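Hypothetical protein (PDB 2F46) is a putative phosphatase of the nonclassical, eukaryotic-like kind that probably hydrolyses phosphate esters. Local coordinates at residues G120-R123 with A124-G127; R136-A140 with G141-E145. One frame throughout, in Å; residues are numbered along the deposited sequence.

Contact 1 of 2, residues G120-R123 with A124-G127; sequences GFRR and AAEG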
loop_
_atom_site.group_PDB
_atom_site.type_symbol
_atom_site.label_atom_id
_atom_site.label_comp_id
_atom_site.label_asym_id
_atom_site.label_seq_id
_atom_site.Cartn_x
_atom_site.Cartn_y
_atom_site.Cartn_z
ATOM N N GLY A 120 0.214 2.883 -8.799
ATOM C CA GLY A 120 0.596 2.790 -10.218
ATOM C C GLY A 120 -0.445 3.326 -11.174
ATOM O O GLY A 120 -0.096 3.932 -12.175
ATOM N N PHE A 121 -1.724 3.111 -10.939
ATOM C CA PHE A 121 -2.787 3.688 -11.779
ATOM C C PHE A 121 -2.723 5.225 -11.792
ATOM O O PHE A 121 -3.018 5.871 -12.829
ATOM C CB PHE A 121 -4.166 3.243 -11.297
ATOM C CG PHE A 121 -4.527 1.853 -11.673
ATOM C CD1 PHE A 121 -4.401 1.413 -12.949
ATOM C CD2 PHE A 121 -5.024 0.969 -10.711
ATOM C CE1 PHE A 121 -4.760 0.111 -13.266
ATOM C CE2 PHE A 121 -5.390 -0.306 -11.038
ATOM C CZ PHE A 121 -5.246 -0.745 -12.261
ATOM N N ARG A 122 -2.359 5.790 -10.657
ATOM C CA ARG A 122 -2.235 7.256 -10.535
ATOM C C ARG A 122 -1.035 7.759 -11.327
ATOM O O ARG A 122 -1.161 8.774 -12.059
ATOM C CB ARG A 122 -2.165 7.654 -9.067
ATOM C CG ARG A 122 -1.987 9.113 -8.789
ATOM C CD ARG A 122 -3.113 9.943 -9.350
ATOM N NE ARG A 122 -2.593 11.257 -9.691
ATOM C CZ ARG A 122 -3.219 12.149 -10.447
ATOM N NH1 ARG A 122 -4.433 11.908 -10.928
ATOM N NH2 ARG A 122 -2.626 13.309 -10.699
ATOM N N ARG A 123 0.100 7.061 -11.233
ATOM C CA ARG A 123 1.321 7.373 -12.005
ATOM C C ARG A 123 1.018 7.287 -13.494
ATOM O O ARG A 123 1.525 8.115 -14.281
ATOM C CB ARG A 123 2.476 6.427 -11.657
ATOM C CG ARG A 123 2.891 6.360 -10.205
ATOM C CD ARG A 123 3.616 7.591 -9.682
ATOM N NE ARG A 123 2.768 8.742 -9.411
ATOM C CZ ARG A 123 1.906 8.855 -8.395
ATOM N NH1 ARG A 123 1.715 7.871 -7.522
ATOM N NH2 ARG A 123 1.201 9.978 -8.255
ATOM N N ALA A 124 0.240 6.291 -13.916
ATOM C CA ALA A 124 -0.128 6.140 -15.323
ATOM C C ALA A 124 -0.889 7.370 -15.799
ATOM O O ALA A 124 -0.568 7.932 -16.861
ATOM C CB ALA A 124 -0.925 4.870 -15.572
ATOM N N ALA A 125 -1.881 7.800 -15.027
ATOM C CA ALA A 125 -2.615 9.040 -15.332
ATOM C C ALA A 125 -1.708 10.253 -15.437
ATOM O O ALA A 125 -1.918 11.102 -16.300
ATOM C CB ALA A 125 -3.695 9.287 -14.292
ATOM N N GLU A 126 -0.703 10.351 -14.585
ATOM C CA GLU A 126 0.243 11.464 -14.630
ATOM C C GLU A 126 1.257 11.351 -15.750
ATOM O O GLU A 126 2.093 12.247 -15.904
ATOM C CB GLU A 126 1.003 11.558 -13.323
ATOM C CG GLU A 126 0.146 11.860 -12.143
ATOM C CD GLU A 126 0.920 11.860 -10.856
ATOM O OE1 GLU A 126 2.116 11.437 -10.821
ATOM O OE2 GLU A 126 0.314 12.286 -9.857
ATOM N N GLY A 127 1.242 10.241 -16.486
ATOM C CA GLY A 127 2.099 10.080 -17.658
ATOM C C GLY A 127 3.347 9.260 -17.451
ATOM O O GLY A 127 4.204 9.217 -18.333
#

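Contact 2 of 2, residues R136-A140 with G141-E145; sequences RAQAA and GVNLE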
loop_
_atom_site.group_PDB
_atom_site.type_symbol
_atom_site.label_atom_id
_atom_site.label_comp_id
_atom_site.label_asym_id
_atom_site.label_seq_id
_atom_site.Cartn_x
_atom_site.Cartn_y
_atom_site.Cartn_z
ATOM N N ARG A 136 9.422 0.260 -11.003
ATOM C CA ARG A 136 9.403 0.848 -9.642
ATOM C C ARG A 136 8.700 -0.051 -8.615
ATOM O O ARG A 136 9.182 -0.247 -7.521
ATOM C CB ARG A 136 8.803 2.243 -9.679
ATOM C CG ARG A 136 9.825 3.252 -10.216
ATOM C CD ARG A 136 9.205 4.538 -10.281
ATOM N NE ARG A 136 10.134 5.595 -10.709
ATOM C CZ ARG A 136 10.874 6.334 -9.888
ATOM N NH1 ARG A 136 10.881 6.119 -8.578
ATOM N NH2 ARG A 136 11.663 7.254 -10.419
ATOM N N ALA A 137 7.574 -0.661 -9.016
ATOM C CA ALA A 137 6.903 -1.566 -8.088
ATOM C C ALA A 137 7.755 -2.787 -7.804
ATOM O O ALA A 137 7.797 -3.331 -6.727
ATOM C CB ALA A 137 5.522 -1.968 -8.644
ATOM N N GLN A 138 8.452 -3.253 -8.840
ATOM C CA GLN A 138 9.324 -4.418 -8.672
ATOM C C GLN A 138 10.478 -4.134 -7.709
ATOM O O GLN A 138 10.865 -4.982 -6.938
ATOM C CB GLN A 138 9.840 -4.932 -10.041
ATOM C CG GLN A 138 10.626 -6.228 -9.999
ATOM C CD GLN A 138 9.816 -7.359 -9.444
ATOM O OE1 GLN A 138 9.916 -7.706 -8.267
ATOM N NE2 GLN A 138 8.967 -7.927 -10.297
ATOM N N ALA A 139 10.926 -2.871 -7.746
ATOM C CA ALA A 139 11.948 -2.387 -6.812
ATOM C C ALA A 139 11.429 -2.348 -5.373
ATOM O O ALA A 139 12.223 -2.387 -4.415
ATOM C CB ALA A 139 12.501 -1.036 -7.268
ATOM N N ALA A 140 10.092 -2.360 -5.208
ATOM C CA ALA A 140 9.499 -2.552 -3.901
ATOM C C ALA A 140 8.952 -3.953 -3.638
ATOM O O ALA A 140 8.191 -4.163 -2.655
ATOM C CB ALA A 140 8.423 -1.558 -3.687
ATOM N N GLY A 141 9.430 -4.934 -4.419
ATOM C CA GLY A 141 9.169 -6.295 -4.119
ATOM C C GLY A 141 7.882 -6.845 -4.725
ATOM O O GLY A 141 7.505 -7.967 -4.399
ATOM N N VAL A 142 7.268 -6.093 -5.633
ATOM C CA VAL A 142 5.953 -6.484 -6.157
ATOM C C VAL A 142 5.984 -6.510 -7.676
ATOM O O VAL A 142 6.316 -5.519 -8.341
ATOM C CB VAL A 142 4.864 -5.491 -5.656
ATOM C CG1 VAL A 142 3.538 -5.750 -6.326
ATOM C CG2 VAL A 142 4.655 -5.621 -4.185
ATOM N N ASN A 143 5.555 -7.633 -8.265
ATOM C CA ASN A 143 5.499 -7.788 -9.699
ATOM C C ASN A 143 4.103 -7.438 -10.226
ATOM O O ASN A 143 3.118 -8.114 -9.904
ATOM C CB ASN A 143 5.816 -9.254 -10.054
ATOM C CG ASN A 143 6.044 -9.457 -11.527
ATOM O OD1 ASN A 143 5.646 -8.650 -12.356
ATOM N ND2 ASN A 143 6.739 -10.538 -11.869
ATOM N N LEU A 144 4.010 -6.364 -11.014
ATOM C CA LEU A 144 2.737 -5.943 -11.616
ATOM C C LEU A 144 2.619 -6.305 -13.101
ATOM O O LEU A 144 1.743 -5.784 -13.797
ATOM C CB LEU A 144 2.554 -4.423 -11.493
ATOM C CG LEU A 144 2.432 -3.931 -10.059
ATOM C CD1 LEU A 144 2.278 -2.398 -10.078
ATOM C CD2 LEU A 144 1.258 -4.604 -9.321
ATOM N N GLU A 145 3.454 -7.227 -13.583
ATOM C CA GLU A 145 3.457 -7.570 -15.012
ATOM C C GLU A 145 2.094 -8.083 -15.500
ATOM O O GLU A 145 1.688 -7.806 -16.635
ATOM C CB GLU A 145 4.565 -8.586 -15.315
ATOM C CG GLU A 145 5.970 -7.959 -15.475
ATOM C CD GLU A 145 6.174 -7.252 -16.820
ATOM O OE1 GLU A 145 5.319 -7.381 -17.721
ATOM O OE2 GLU A 145 7.198 -6.566 -16.985
HETATM O O HOH W 1 8.198 -6.953 -12.602
#

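Contact 1 of 2, residues G120-R123 with A124-G127
The carboxylate of E126 meets two guanidinium groups, R122 and R123, each at its edge. For R123 the fit is flat: E126 OE1 lies only 5° out of the guanidinium plane and takes R123 NE at 3.1 Å, although seen from the carboxylate the donor stands well above the plane. R123 NH2 adds weak bonds to both oxygens, the shorter being 2.9 Å to E126 OE2. R122 grips side-on, with NE at 3.1 Å and NH2 at 3.2 Å from the single atom E126 OE2; NH2 uses the anti lone pair of that oxygen, whereas NE comes from above the carboxylate. The R122 guanidinium is turned 86° from the carboxylate, nearly perpendicular, against 62° for R123.

R123 is bent at both chi2 and chi3, which lays it alongside E126, while R122 leaves with CG anti to its backbone N and bends at chi2, crossing E126 at about a right angle. The two arginines thus gather round one anion, and E92 of helix 88-99 takes R122 NH1 in a second salt bridge; R123 also makes a cation-pi contact with W119.

Underneath, the backbone keeps helical bonding, as in E126 N to R122 O at 3.0 Å. G127, with positive phi, then leaves the helix. The set is an i to i+3 and i to i+4 salt-bridge network laid over a Schellman motif at the C-terminal end of helix 113-125.

Contact 2 of 2, residues R136-A140 with G141-E145
Backbone hydrogen bonds define the turn between A137-Q138 and G141-V142. V142 N reaches A137 O at 3.0 Å and G141 N reaches Q138 O at 2.9 Å, both with N-H...O angles of 157°. A137 O also accepts from A140 N, and the two donors approach it from opposite faces of the carbonyl plane, so this last-turn oxygen is held by two bonds. G141 makes the reversal with positive phi.

The apolar contact joins A137 to L144, seven residues on in the loop: A137 CB meets L144 CD1 at 3.6 Å. L144 also packs on L117 of helix 113-125, and V142 on T113, S116 and I26, which buries this side of the loop.

Polar side chains meet on the exposed side. Q138 has CG anti to the backbone N (chi1 -173°) and bends at chi2, which carries NE2 over to N143 CB at 3.4 Å; the two amide planes are 75° apart. A water joins them, accepting from Q138 NE2 at 2.6 Å and donating a weak bond to N143 OD1. That same OD1 accepts from E145 N at 2.9 Å, two residues on, which helps to hold the amide's orientation.

The bonds V142 N to A137 O and G141 N to Q138 O make a Schellman motif with G141 as C-prime residue, ending helix 130-139; E145 N to N143 OD1 closes an Asx turn on the approach to helix 148-153.

Overall arrangement
Contact 1 lies entirely ahead of contact 2 in the sequence. Contact 1 is at the end of helix 113-125, and contact 2 at the end of the next helix, 130-139, running on into the loop before helix 148-153. Their centres are 15 Å apart, and their nearest atoms stay about 5 Å apart. The helices nevertheless pack together: R123 and A124 rest on I133, and R136 on W119. Two successive helices are each closed by a glycine-bearing Schellman turn within the helical part flanking the mixed sheet, which contact 2 reaches through I26 of strand 24-27.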